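Local coordinates for peridinin-chlorophyll A protein (PDB 2C9E) that probably serves as a water-soluble antenna that captures blue-green light with peridinin and chlorophyll a, at residues A180-K183 against F184-T188; K194-W197 against G198-P201; P291-A294 against D295-M298; A311-E314 against T315-A318. All coordinates share one frame; numbering follows the deposited sequence.

Interaction 1: A180-K183 against F184-T188; sequences AAKK and FSEAT. With DGD (digalactosyl diacyl glycerol (dgdg)), chain K.
A180 and F184 are joined by a backbone hydrogen bond, F184 N to A180 O, 3.0 Å. The same i to i+4 bond recurs three more times. S185 N donates to A181 O at 2.7 Å. E186 N donates to K182 O over an equal length and is nearly straight, 170° at the hydrogen. A187 N donates to K183 O at 2.8 Å.

Side chains add a second polar layer. T188 OG1 donates to F184 O at 2.7 Å, coming from above the carbonyl plane. T188 N uses the same oxygen, which is therefore held by two donors. The chi1 of T188, 51°, turns OG1 back toward the preceding turn. S185 OG is hydrogen-bonded to N268 of helix 261-276. K182 and E186 lie one turn apart at the surface. Their charged ends, K182 NZ and E186 OE2, are 6.6 Å apart, so they form no direct contact and any attraction is probably weak.

The apolar contacts lead to the lipid. F184 has CG opposite its backbone N, chi1 175°, and this carries the ring away from 180-183. The acyl carbon CGB of the digalactosyl diacyl glycerol lies at the ring edge, in plane, 3.4 Å from F184 CZ. T188 CG2 lies over one face of the F184 ring near its rim, 3.6 Å above the plane. Helix 306-324 also touches F184, through T315 and F316.

This is an amphipathic helix of an all-helical pigment protein. Lysines and E186 lie at the surface, while F184 and T188 line the lipid pocket.

Interaction 2: K194-W197 against G198-P201; sequences KLDW and GKSP. With PID (peridinin), chain H.
D196 and K199 are the ends of a type I beta turn, with an Asx turn on its first residue. Their side chains run obliquely past each other. D196 OD2 comes to 3.7 Å from K199 CB, but the charged ends do not meet. K199 N closes the beta turn by donating to D196 O at 3.0 Å, from well above the carbonyl plane. G198 N donates to D196 OD1, also at 3.0 Å and from above the carboxylate plane. The D196 chi1 of -174° swings the carboxylate over the turn to take this bond.

W197 is turned the other way. Its indole runs toward the pigments, and W197 CZ3 comes within 3.2 Å of peridinin C18. W197 NE1 is hydrogen-bonded to M192 O, which anchors that edge of the indole. The indole also touches a second peridinin, a chlorophyll a and the digalactosyl diacyl glycerol. S200 stands at the N-cap of helix 201-213. S200 OG lies 3.6 Å from C22 of the first peridinin.

One water bridges the loop to that peridinin. It donates to W197 O at 2.9 Å, lies 2.7 Å from peridinin O5 in a second hydrogen bond, and has a weak link to S200 OG.

Interaction 3: P291-A294 against D295-M298; sequences PGNA and DLQM. With DGD (digalactosyl diacyl glycerol (dgdg)), chain K.
N293 and Q297 bring their side-chain amides together one helical turn apart, with the two planes 50° from each other. The ester carbonyl oxygen O1A of the digalactosyl diacyl glycerol lies over one face of the Q297 amide, 3.2 Å from Q297 CD. The N293 amide is used at both of its polar atoms. N293 OD1 accepts from Q297 NE2 at 3.0 Å, with the donor tilted from the carbonyl plane. N293 ND2 donates to lipid O1A at 3.1 Å in a nearly straight bond, 168° at the hydrogen. ND2 also bonds to L287 O, and Q297 NE2 to a chlorophyll a oxygen. These bonds fix the rotation of both amides.

The torsions explain the meeting. N293 has CG opposite its backbone N, chi1 -173°, while the Q297 chain folds at chi2 and brings its amide back.

Backbone bonds start the helix. G292 is the N-cap residue, and its O accepts from L296 N at 3.1 Å. Q297 N to N293 O, 2.9 Å, and M298 N to A294 O follow. M298 CE lies against the outer galactose, at a separation too short to be trusted in detail.

This helix start is part of a shared lipid and pigment site. It holds one of the two ester carbonyls of the lipid and meets chlorophyll a and peridinin.

Interaction 4: A311-E314 against T315-A318; sequences AAYE and TFVA. With DGD (digalactosyl diacyl glycerol (dgdg)), chain K.
A312 O is gripped by two donors one turn ahead. T315 OG1 donates to it at 2.6 Å, in the carbonyl plane and on a lone pair. F316 N donates to it at 2.8 Å, also in that plane. The T315 chi1 of 62° points OG1 back at this oxygen. Y313 O accepts from V317 N, and E314 O from A318 N.

Y313 has CG opposite its backbone N, chi1 177°, and its ring reaches the lipid sugar. Y313 OH makes a very short hydrogen bond with O3D of the digalactosyl diacyl glycerol, 2.5 Å, in which either could donate. Lipid O2D is at the ring edge, in plane. V317 CG2 sits over one face in a CH-pi contact, 3.7 Å from the Y313 ring centroid. F316 runs obliquely to Y313, with F316 CD2 4.0 Å from Y313 CD1. Lipid C2B covers part of one F316 face, 3.7 Å above the plane. The two rings thus meet sugar and acyl chain, and both touch peridinin.

Helix 306-324 packs along helix 176-192. There A312 touches I191, T315 touches F184 and A187, and F316 touches F184. A312 and F316 meet both that helix and the lipid.

How the interactions relate
Interactions 1, 3 and 4 all touch the same digalactosyl diacyl glycerol. Interactions 1 and 4 meet the same acyl chain, interaction 4 also the inner sugar. Interaction 3 meets the ester of the other chain and the outer sugar. Interactions 1 and 4 lie on neighbouring helices, with centres 8 Å apart. They pack directly, with F184 CA 3.5 Å from T315 OG1. Interaction 3 stays clear of interaction 4, their nearest atoms being about 9 Å apart, so the lipid spans the distance between them. Interaction 2 is a loop about 7 Å from interactions 1 and 3 at nearest atoms. Its W197 also reaches this lipid, besides peridinin and chlorophyll a.

Interaction 1: A180-K183 against F184-T188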
# COMPACT_ATOMS: atom_id res chain seq x y z
N ALA A 180 16.99 -12.33 16.95
CA ALA A 180 16.41 -11.11 17.47
C ALA A 180 14.95 -10.96 17.01
O ALA A 180 14.11 -10.43 17.75
CB ALA A 180 17.23 -9.89 17.02
N ALA A 181 14.66 -11.45 15.79
CA ALA A 181 13.30 -11.37 15.25
C ALA A 181 12.36 -12.32 16.01
O ALA A 181 11.20 -11.99 16.28
CB ALA A 181 13.29 -11.69 13.78
N LYS A 182 12.85 -13.49 16.38
CA LYS A 182 12.00 -14.39 17.13
C LYS A 182 11.67 -13.79 18.51
O LYS A 182 10.57 -13.96 19.01
CB LYS A 182 12.66 -15.76 17.33
CG LYS A 182 11.73 -16.80 18.01
CD LYS A 182 12.51 -18.08 18.36
CE LYS A 182 11.60 -19.31 18.51
NZ LYS A 182 12.40 -20.61 18.52
N LYS A 183 12.61 -13.09 19.14
CA LYS A 183 12.30 -12.55 20.48
C LYS A 183 11.26 -11.47 20.28
O LYS A 183 10.30 -11.38 21.02
CB LYS A 183 13.53 -11.93 21.13
CG LYS A 183 14.78 -12.77 21.09
CD LYS A 183 15.08 -13.43 22.43
CE LYS A 183 14.10 -14.56 22.73
NZ LYS A 183 14.40 -15.83 21.95
N PHE A 184 11.51 -10.63 19.26
CA PHE A 184 10.59 -9.56 18.95
C PHE A 184 9.22 -10.19 18.69
O PHE A 184 8.21 -9.73 19.21
CB PHE A 184 11.07 -8.78 17.74
CG PHE A 184 10.10 -7.72 17.28
CD1 PHE A 184 9.92 -6.56 18.03
CD2 PHE A 184 9.37 -7.89 16.10
CE1 PHE A 184 9.03 -5.57 17.61
CE2 PHE A 184 8.47 -6.91 15.67
CZ PHE A 184 8.30 -5.74 16.42
N SER A 185 9.19 -11.28 17.91
CA SER A 185 7.91 -11.92 17.65
C SER A 185 7.30 -12.36 18.96
O SER A 185 6.13 -12.04 19.26
CB SER A 185 8.05 -13.10 16.71
OG SER A 185 8.35 -12.61 15.40
N GLU A 186 8.09 -13.08 19.76
CA GLU A 186 7.58 -13.56 21.04
C GLU A 186 7.07 -12.45 21.97
O GLU A 186 6.08 -12.65 22.69
CB GLU A 186 8.65 -14.40 21.77
CG GLU A 186 8.85 -15.85 21.20
CD GLU A 186 7.53 -16.57 20.77
OE1 GLU A 186 6.79 -16.05 19.89
OE2 GLU A 186 7.22 -17.68 21.30
N ALA A 187 7.69 -11.27 21.94
CA ALA A 187 7.22 -10.22 22.83
C ALA A 187 6.00 -9.43 22.30
O ALA A 187 5.23 -8.85 23.09
CB ALA A 187 8.35 -9.25 23.15
N THR A 188 5.85 -9.41 20.97
CA THR A 188 4.75 -8.66 20.34
C THR A 188 3.50 -9.49 20.10
O THR A 188 2.39 -8.94 20.12
CB THR A 188 5.21 -7.99 19.03
OG1 THR A 188 5.85 -8.96 18.16
CG2 THR A 188 6.18 -6.88 19.32
C1A DGD K . 6.41 3.92 13.78
C2A DGD K . 5.54 3.39 12.63
C3A DGD K . 5.10 4.48 11.64
C4A DGD K . 6.26 4.95 10.73
C5A DGD K . 5.74 5.68 9.50
C6A DGD K . 6.00 5.05 8.12
C7A DGD K . 5.87 3.53 8.02
C8A DGD K . 4.97 3.08 6.83
C9A DGD K . 4.60 1.58 6.99
CAA DGD K . 3.25 1.33 7.67
CBA DGD K . 2.30 0.36 6.88
CCA DGD K . 2.97 -0.44 5.69
CDA DGD K . 2.48 0.12 4.35
CEA DGD K . 2.86 -0.70 3.15
CFA DGD K . 1.82 -1.75 2.67
CGA DGD K . 2.16 -2.17 1.20
CHA DGD K . 1.01 -2.87 0.46
CIA DGD K . -0.34 -2.10 0.54
O1A DGD K . 6.11 5.03 14.29
C1B DGD K . 7.29 1.31 17.47
C2B DGD K . 8.01 0.29 18.38
C3B DGD K . 7.03 -0.62 19.11
C4B DGD K . 7.71 -1.62 20.04
C5B DGD K . 6.72 -2.69 20.55
C6B DGD K . 5.47 -2.10 21.26
C7B DGD K . 4.23 -2.92 20.97
C8B DGD K . 4.00 -3.15 19.46
C9B DGD K . 2.99 -4.28 19.25
CAB DGD K . 2.26 -4.20 17.88
CBB DGD K . 1.29 -5.35 17.68
CCB DGD K . 1.88 -6.56 16.98
CDB DGD K . 2.52 -6.25 15.63
CEB DGD K . 4.05 -6.02 15.77
CFB DGD K . 4.44 -4.95 14.78
CGB DGD K . 5.56 -4.14 15.18
CHB DGD K . 5.15 -2.95 15.99
CIB DGD K . 6.37 -2.06 16.13
O1B DGD K . 6.36 0.93 16.72
O1G DGD K . 7.04 2.94 14.53
C1G DGD K . 7.90 3.37 15.56
C2G DGD K . 7.01 3.53 16.80
O2G DGD K . 7.30 2.59 17.85
C3G DGD K . 7.20 4.95 17.38
O3G DGD K . 8.60 5.09 17.67
C1D DGD K . 8.91 5.26 19.05
C2D DGD K . 10.45 5.17 19.13
O2D DGD K . 10.89 3.87 18.71
C3D DGD K . 10.86 5.41 20.59
O3D DGD K . 12.28 5.39 20.70
C4D DGD K . 10.33 6.77 21.06
O4D DGD K . 11.03 7.81 20.39
C5D DGD K . 8.82 6.88 20.74
O5D DGD K . 8.36 8.31 22.54
C6D DGD K . 8.33 8.24 21.14
O6D DGD K . 8.55 6.66 19.36
C1E DGD K . 9.17 9.42 22.96
C2E DGD K . 9.46 9.29 24.48
O2E DGD K . 10.09 8.02 24.73
C3E DGD K . 8.13 9.31 25.25
O3E DGD K . 8.40 9.44 26.65
C4E DGD K . 7.15 10.43 24.75
O4E DGD K . 7.57 11.72 25.23
C5E DGD K . 7.10 10.45 23.20
O6E DGD K . 8.42 10.61 22.66
C6E DGD K . 6.18 11.56 22.70
O5E DGD K . 6.03 11.55 21.29

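Interaction 2: K194-W197 against G198-P201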
# COMPACT_ATOMS: atom_id res chain seq x y z
N LYS A 194 -4.28 -9.27 21.42
CA LYS A 194 -5.38 -8.64 22.14
C LYS A 194 -6.10 -7.56 21.29
O LYS A 194 -7.14 -7.06 21.67
CB LYS A 194 -4.85 -8.06 23.44
CG LYS A 194 -4.22 -9.21 24.27
CD LYS A 194 -3.78 -8.77 25.64
CE LYS A 194 -3.20 -9.93 26.39
NZ LYS A 194 -1.97 -10.50 25.76
N LEU A 195 -5.60 -7.26 20.11
CA LEU A 195 -6.25 -6.20 19.33
C LEU A 195 -7.20 -6.75 18.32
O LEU A 195 -7.09 -7.90 17.94
CB LEU A 195 -5.19 -5.35 18.63
CG LEU A 195 -4.16 -4.67 19.57
CD1 LEU A 195 -2.96 -4.15 18.73
CD2 LEU A 195 -4.86 -3.50 20.34
N ASP A 196 -8.15 -5.93 17.87
CA ASP A 196 -9.10 -6.35 16.85
C ASP A 196 -8.62 -5.69 15.55
O ASP A 196 -8.91 -4.52 15.29
CB ASP A 196 -10.51 -5.89 17.16
CG ASP A 196 -11.51 -6.46 16.17
OD1 ASP A 196 -11.06 -6.93 15.11
OD2 ASP A 196 -12.73 -6.46 16.42
N TRP A 197 -7.94 -6.46 14.71
CA TRP A 197 -7.37 -5.90 13.50
C TRP A 197 -8.37 -5.58 12.43
O TRP A 197 -8.03 -4.97 11.40
CB TRP A 197 -6.25 -6.82 12.96
CG TRP A 197 -5.13 -6.94 13.98
CD1 TRP A 197 -5.15 -7.68 15.11
CD2 TRP A 197 -3.91 -6.21 14.00
NE1 TRP A 197 -4.01 -7.48 15.83
CE2 TRP A 197 -3.22 -6.57 15.17
CE3 TRP A 197 -3.31 -5.28 13.12
CZ2 TRP A 197 -1.97 -6.04 15.51
CZ3 TRP A 197 -2.05 -4.75 13.46
CH2 TRP A 197 -1.40 -5.14 14.65
N GLY A 198 -9.62 -5.98 12.68
CA GLY A 198 -10.66 -5.68 11.72
C GLY A 198 -11.40 -4.43 12.12
O GLY A 198 -12.24 -3.92 11.39
N LYS A 199 -11.05 -3.91 13.29
CA LYS A 199 -11.68 -2.73 13.85
C LYS A 199 -10.62 -1.97 14.69
O LYS A 199 -10.58 -2.05 15.93
CB LYS A 199 -12.87 -3.18 14.72
CG LYS A 199 -13.80 -2.10 15.21
CD LYS A 199 -14.83 -2.78 16.14
CE LYS A 199 -15.61 -1.81 17.04
NZ LYS A 199 -16.31 -2.57 18.15
N SER A 200 -9.73 -1.25 14.02
CA SER A 200 -8.70 -0.52 14.73
C SER A 200 -9.00 0.95 14.63
O SER A 200 -8.68 1.61 13.66
CB SER A 200 -7.31 -0.82 14.16
OG SER A 200 -7.35 -0.90 12.76
N PRO A 201 -9.64 1.48 15.65
CA PRO A 201 -10.07 2.87 15.81
C PRO A 201 -9.00 3.95 15.56
O PRO A 201 -9.25 4.89 14.81
CB PRO A 201 -10.64 2.90 17.23
CG PRO A 201 -9.94 1.71 17.94
CD PRO A 201 -9.97 0.68 16.85
C1 PID H . 5.52 4.92 22.56
C2 PID H . 6.18 5.78 23.65
C3 PID H . 7.50 5.16 24.12
C4 PID H . 7.23 3.74 24.62
C5 PID H . 6.72 2.76 23.55
C6 PID H . 5.74 3.40 22.56
C7 PID H . 4.77 2.54 22.03
C8 PID H . 4.57 2.32 20.67
C9 PID H . 3.61 1.47 20.11
C10 PID H . 2.67 0.67 20.75
C11 PID H . 3.38 1.35 18.80
C12 PID H . 2.33 0.55 18.61
C13 PID H . 1.72 0.35 17.37
C14 PID H . 0.61 -0.44 17.07
C15 PID H . 0.13 -0.45 15.76
C16 PID H . -0.99 -1.12 15.29
C17 PID H . -1.36 -1.02 13.95
C18 PID H . -2.50 -1.61 13.42
C19 PID H . -2.84 -1.48 12.07
C20 PID H . -4.03 -2.01 11.56
C21 PID H . -4.46 -1.89 10.23
C22 PID H . -5.71 -2.40 9.92
C23 PID H . -6.34 -2.36 8.78
C24 PID H . -7.09 -2.21 7.71
C25 PID H . -7.15 -3.22 6.55
C26 PID H . -7.40 -2.53 5.20
C27 PID H . -8.54 -1.50 5.27
C28 PID H . -8.11 -0.41 6.26
C29 PID H . -8.04 -1.00 7.67
C30 PID H . -9.62 -1.45 3.14
C31 PID H . -9.94 -0.74 1.82
CM1 PID H . 4.17 5.46 22.10
CM2 PID H . 6.06 1.63 24.34
CM3 PID H . 7.92 2.20 22.78
CM4 PID H . -0.07 -1.31 18.14
CM5 PID H . -3.55 -1.31 9.14
CM6 PID H . -5.84 -4.01 6.48
CM7 PID H . -8.32 -4.17 6.84
CM8 PID H . -7.58 0.08 8.65
O1 PID H . 6.37 4.28 21.61
O2 PID H . 7.94 5.90 25.26
O3 PID H . 2.56 0.50 21.96
O4 PID H . 1.87 0.09 19.81
O5 PID H . -9.36 -1.43 7.99
O6 PID H . -8.78 -0.84 4.02
O7 PID H . -10.12 -2.54 3.40
O HOH W 1 -8.93 -3.41 18.61
O HOH W 2 -9.32 -2.58 10.46

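Interaction 3: P291-A294 against D295-M298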
# COMPACT_ATOMS: atom_id res chain seq x y z
N PRO A 291 2.64 13.39 8.80
CA PRO A 291 2.07 14.32 9.79
C PRO A 291 1.32 13.56 10.90
O PRO A 291 0.75 12.52 10.63
CB PRO A 291 1.18 15.22 8.95
CG PRO A 291 0.72 14.29 7.86
CD PRO A 291 1.95 13.48 7.50
N GLY A 292 1.39 14.07 12.12
CA GLY A 292 0.73 13.46 13.27
C GLY A 292 1.15 12.04 13.67
O GLY A 292 0.42 11.38 14.35
N ASN A 293 2.32 11.56 13.29
CA ASN A 293 2.68 10.21 13.67
C ASN A 293 2.97 10.01 15.14
O ASN A 293 2.62 8.98 15.68
CB ASN A 293 3.86 9.69 12.85
CG ASN A 293 4.14 8.23 13.11
OD1 ASN A 293 3.21 7.39 13.07
ND2 ASN A 293 5.42 7.89 13.36
N ALA A 294 3.60 10.99 15.78
CA ALA A 294 3.91 10.88 17.20
C ALA A 294 2.64 10.74 17.99
O ALA A 294 2.59 9.95 18.92
CB ALA A 294 4.69 12.11 17.68
N ASP A 295 1.62 11.51 17.64
CA ASP A 295 0.37 11.45 18.34
C ASP A 295 -0.34 10.14 18.05
O ASP A 295 -1.07 9.65 18.88
CB ASP A 295 -0.54 12.60 17.92
CG ASP A 295 -0.10 13.95 18.49
OD1 ASP A 295 0.65 14.01 19.46
OD2 ASP A 295 -0.55 14.96 17.94
N LEU A 296 -0.17 9.60 16.84
CA LEU A 296 -0.78 8.33 16.53
C LEU A 296 -0.14 7.23 17.36
O LEU A 296 -0.84 6.40 17.90
CB LEU A 296 -0.65 7.99 15.05
CG LEU A 296 -1.05 6.55 14.65
CD1 LEU A 296 -2.54 6.31 14.85
CD2 LEU A 296 -0.61 6.27 13.16
N GLN A 297 1.18 7.23 17.45
CA GLN A 297 1.85 6.21 18.26
C GLN A 297 1.48 6.28 19.75
O GLN A 297 1.40 5.22 20.39
CB GLN A 297 3.36 6.28 18.09
CG GLN A 297 3.83 6.15 16.63
CD GLN A 297 3.34 4.88 15.94
OE1 GLN A 297 3.53 3.78 16.44
NE2 GLN A 297 2.68 5.04 14.80
N MET A 298 1.30 7.49 20.32
CA MET A 298 0.89 7.59 21.73
C MET A 298 -0.51 6.95 21.87
O MET A 298 -0.76 6.18 22.76
CB MET A 298 0.77 9.03 22.22
CG MET A 298 2.03 9.63 22.80
SD MET A 298 2.74 8.66 24.17
CE MET A 298 4.48 8.83 23.85
C1A DGD K . 6.41 3.92 13.78
C2A DGD K . 5.54 3.39 12.63
C3A DGD K . 5.10 4.48 11.64
C4A DGD K . 6.26 4.95 10.73
C5A DGD K . 5.74 5.68 9.50
C6A DGD K . 6.00 5.05 8.12
C7A DGD K . 5.87 3.53 8.02
C8A DGD K . 4.97 3.08 6.83
C9A DGD K . 4.60 1.58 6.99
CAA DGD K . 3.25 1.33 7.67
CBA DGD K . 2.30 0.36 6.88
CCA DGD K . 2.97 -0.44 5.69
CDA DGD K . 2.48 0.12 4.35
CEA DGD K . 2.86 -0.70 3.15
CFA DGD K . 1.82 -1.75 2.67
CGA DGD K . 2.16 -2.17 1.20
CHA DGD K . 1.01 -2.87 0.46
CIA DGD K . -0.34 -2.10 0.54
O1A DGD K . 6.11 5.03 14.29
C1B DGD K . 7.29 1.31 17.47
C2B DGD K . 8.01 0.29 18.38
C3B DGD K . 7.03 -0.62 19.11
C4B DGD K . 7.71 -1.62 20.04
C5B DGD K . 6.72 -2.69 20.55
C6B DGD K . 5.47 -2.10 21.26
C7B DGD K . 4.23 -2.92 20.97
C8B DGD K . 4.00 -3.15 19.46
C9B DGD K . 2.99 -4.28 19.25
CAB DGD K . 2.26 -4.20 17.88
CBB DGD K . 1.29 -5.35 17.68
CCB DGD K . 1.88 -6.56 16.98
CDB DGD K . 2.52 -6.25 15.63
CEB DGD K . 4.05 -6.02 15.77
CFB DGD K . 4.44 -4.95 14.78
CGB DGD K . 5.56 -4.14 15.18
CHB DGD K . 5.15 -2.95 15.99
CIB DGD K . 6.37 -2.06 16.13
O1B DGD K . 6.36 0.93 16.72
O1G DGD K . 7.04 2.94 14.53
C1G DGD K . 7.90 3.37 15.56
C2G DGD K . 7.01 3.53 16.80
O2G DGD K . 7.30 2.59 17.85
C3G DGD K . 7.20 4.95 17.38
O3G DGD K . 8.60 5.09 17.67
C1D DGD K . 8.91 5.26 19.05
C2D DGD K . 10.45 5.17 19.13
O2D DGD K . 10.89 3.87 18.71
C3D DGD K . 10.86 5.41 20.59
O3D DGD K . 12.28 5.39 20.70
C4D DGD K . 10.33 6.77 21.06
O4D DGD K . 11.03 7.81 20.39
C5D DGD K . 8.82 6.88 20.74
O5D DGD K . 8.36 8.31 22.54
C6D DGD K . 8.33 8.24 21.14
O6D DGD K . 8.55 6.66 19.36
C1E DGD K . 9.17 9.42 22.96
C2E DGD K . 9.46 9.29 24.48
O2E DGD K . 10.09 8.02 24.73
C3E DGD K . 8.13 9.31 25.25
O3E DGD K . 8.40 9.44 26.65
C4E DGD K . 7.15 10.43 24.75
O4E DGD K . 7.57 11.72 25.23
C5E DGD K . 7.10 10.45 23.20
O6E DGD K . 8.42 10.61 22.66
C6E DGD K . 6.18 11.56 22.70
O5E DGD K . 6.03 11.55 21.29

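Interaction 4: A311-E314 against T315-A318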
# COMPACT_ATOMS: atom_id res chain seq x y z
N ALA A 311 8.26 -3.66 27.49
CA ALA A 311 9.10 -4.86 27.41
C ALA A 311 9.37 -5.24 25.93
O ALA A 311 10.47 -5.70 25.58
CB ALA A 311 8.42 -6.01 28.11
N ALA A 312 8.36 -5.04 25.09
CA ALA A 312 8.46 -5.35 23.69
C ALA A 312 9.41 -4.37 23.01
O ALA A 312 10.22 -4.77 22.16
CB ALA A 312 7.06 -5.30 23.04
N TYR A 313 9.32 -3.09 23.37
CA TYR A 313 10.20 -2.07 22.81
C TYR A 313 11.66 -2.50 22.99
O TYR A 313 12.51 -2.27 22.10
CB TYR A 313 9.99 -0.74 23.50
CG TYR A 313 10.93 0.35 23.00
CD1 TYR A 313 10.75 0.94 21.74
CD2 TYR A 313 12.00 0.82 23.79
CE1 TYR A 313 11.60 1.95 21.30
CE2 TYR A 313 12.86 1.82 23.34
CZ TYR A 313 12.65 2.39 22.11
OH TYR A 313 13.46 3.42 21.66
N GLU A 314 11.98 -3.10 24.14
CA GLU A 314 13.35 -3.53 24.30
C GLU A 314 13.69 -4.55 23.22
O GLU A 314 14.74 -4.44 22.59
CB GLU A 314 13.62 -4.09 25.71
CG GLU A 314 13.46 -3.07 26.80
CD GLU A 314 14.27 -1.80 26.54
OE1 GLU A 314 15.46 -1.92 26.17
OE2 GLU A 314 13.73 -0.68 26.70
N THR A 315 12.81 -5.53 22.96
CA THR A 315 13.14 -6.47 21.88
C THR A 315 13.20 -5.72 20.56
O THR A 315 14.04 -6.05 19.71
CB THR A 315 12.11 -7.64 21.74
OG1 THR A 315 10.82 -7.13 21.40
CG2 THR A 315 12.02 -8.44 23.04
N PHE A 316 12.35 -4.71 20.38
CA PHE A 316 12.34 -3.94 19.12
C PHE A 316 13.71 -3.26 18.92
O PHE A 316 14.28 -3.36 17.84
CB PHE A 316 11.20 -2.89 19.11
CG PHE A 316 11.24 -1.93 17.94
CD1 PHE A 316 10.91 -2.35 16.65
CD2 PHE A 316 11.62 -0.58 18.14
CE1 PHE A 316 10.97 -1.43 15.57
CE2 PHE A 316 11.68 0.33 17.10
CZ PHE A 316 11.36 -0.09 15.81
N VAL A 317 14.23 -2.58 19.95
CA VAL A 317 15.55 -1.97 19.83
C VAL A 317 16.59 -3.06 19.50
O VAL A 317 17.44 -2.87 18.65
CB VAL A 317 16.02 -1.21 21.14
CG1 VAL A 317 17.41 -0.57 20.89
CG2 VAL A 317 15.05 -0.07 21.50
N ALA A 318 16.52 -4.19 20.15
CA ALA A 318 17.49 -5.26 19.88
C ALA A 318 17.47 -5.70 18.41
O ALA A 318 18.51 -5.94 17.82
CB ALA A 318 17.24 -6.47 20.80
C1A DGD K . 6.41 3.92 13.78
C2A DGD K . 5.54 3.39 12.63
C3A DGD K . 5.10 4.48 11.64
C4A DGD K . 6.26 4.95 10.73
C5A DGD K . 5.74 5.68 9.50
C6A DGD K . 6.00 5.05 8.12
C7A DGD K . 5.87 3.53 8.02
C8A DGD K . 4.97 3.08 6.83
C9A DGD K . 4.60 1.58 6.99
CAA DGD K . 3.25 1.33 7.67
CBA DGD K . 2.30 0.36 6.88
CCA DGD K . 2.97 -0.44 5.69
CDA DGD K . 2.48 0.12 4.35
CEA DGD K . 2.86 -0.70 3.15
CFA DGD K . 1.82 -1.75 2.67
CGA DGD K . 2.16 -2.17 1.20
CHA DGD K . 1.01 -2.87 0.46
CIA DGD K . -0.34 -2.10 0.54
O1A DGD K . 6.11 5.03 14.29
C1B DGD K . 7.29 1.31 17.47
C2B DGD K . 8.01 0.29 18.38
C3B DGD K . 7.03 -0.62 19.11
C4B DGD K . 7.71 -1.62 20.04
C5B DGD K . 6.72 -2.69 20.55
C6B DGD K . 5.47 -2.10 21.26
C7B DGD K . 4.23 -2.92 20.97
C8B DGD K . 4.00 -3.15 19.46
C9B DGD K . 2.99 -4.28 19.25
CAB DGD K . 2.26 -4.20 17.88
CBB DGD K . 1.29 -5.35 17.68
CCB DGD K . 1.88 -6.56 16.98
CDB DGD K . 2.52 -6.25 15.63
CEB DGD K . 4.05 -6.02 15.77
CFB DGD K . 4.44 -4.95 14.78
CGB DGD K . 5.56 -4.14 15.18
CHB DGD K . 5.15 -2.95 15.99
CIB DGD K . 6.37 -2.06 16.13
O1B DGD K . 6.36 0.93 16.72
O1G DGD K . 7.04 2.94 14.53
C1G DGD K . 7.90 3.37 15.56
C2G DGD K . 7.01 3.53 16.80
O2G DGD K . 7.30 2.59 17.85
C3G DGD K . 7.20 4.95 17.38
O3G DGD K . 8.60 5.09 17.67
C1D DGD K . 8.91 5.26 19.05
C2D DGD K . 10.45 5.17 19.13
O2D DGD K . 10.89 3.87 18.71
C3D DGD K . 10.86 5.41 20.59
O3D DGD K . 12.28 5.39 20.70
C4D DGD K . 10.33 6.77 21.06
O4D DGD K . 11.03 7.81 20.39
C5D DGD K . 8.82 6.88 20.74
O5D DGD K . 8.36 8.31 22.54
C6D DGD K . 8.33 8.24 21.14
O6D DGD K . 8.55 6.66 19.36
C1E DGD K . 9.17 9.42 22.96
C2E DGD K . 9.46 9.29 24.48
O2E DGD K . 10.09 8.02 24.73
C3E DGD K . 8.13 9.31 25.25
O3E DGD K . 8.40 9.44 26.65
C4E DGD K . 7.15 10.43 24.75
O4E DGD K . 7.57 11.72 25.23
C5E DGD K . 7.10 10.45 23.20
O6E DGD K . 8.42 10.61 22.66
C6E DGD K . 6.18 11.56 22.70
O5E DGD K . 6.03 11.55 21.29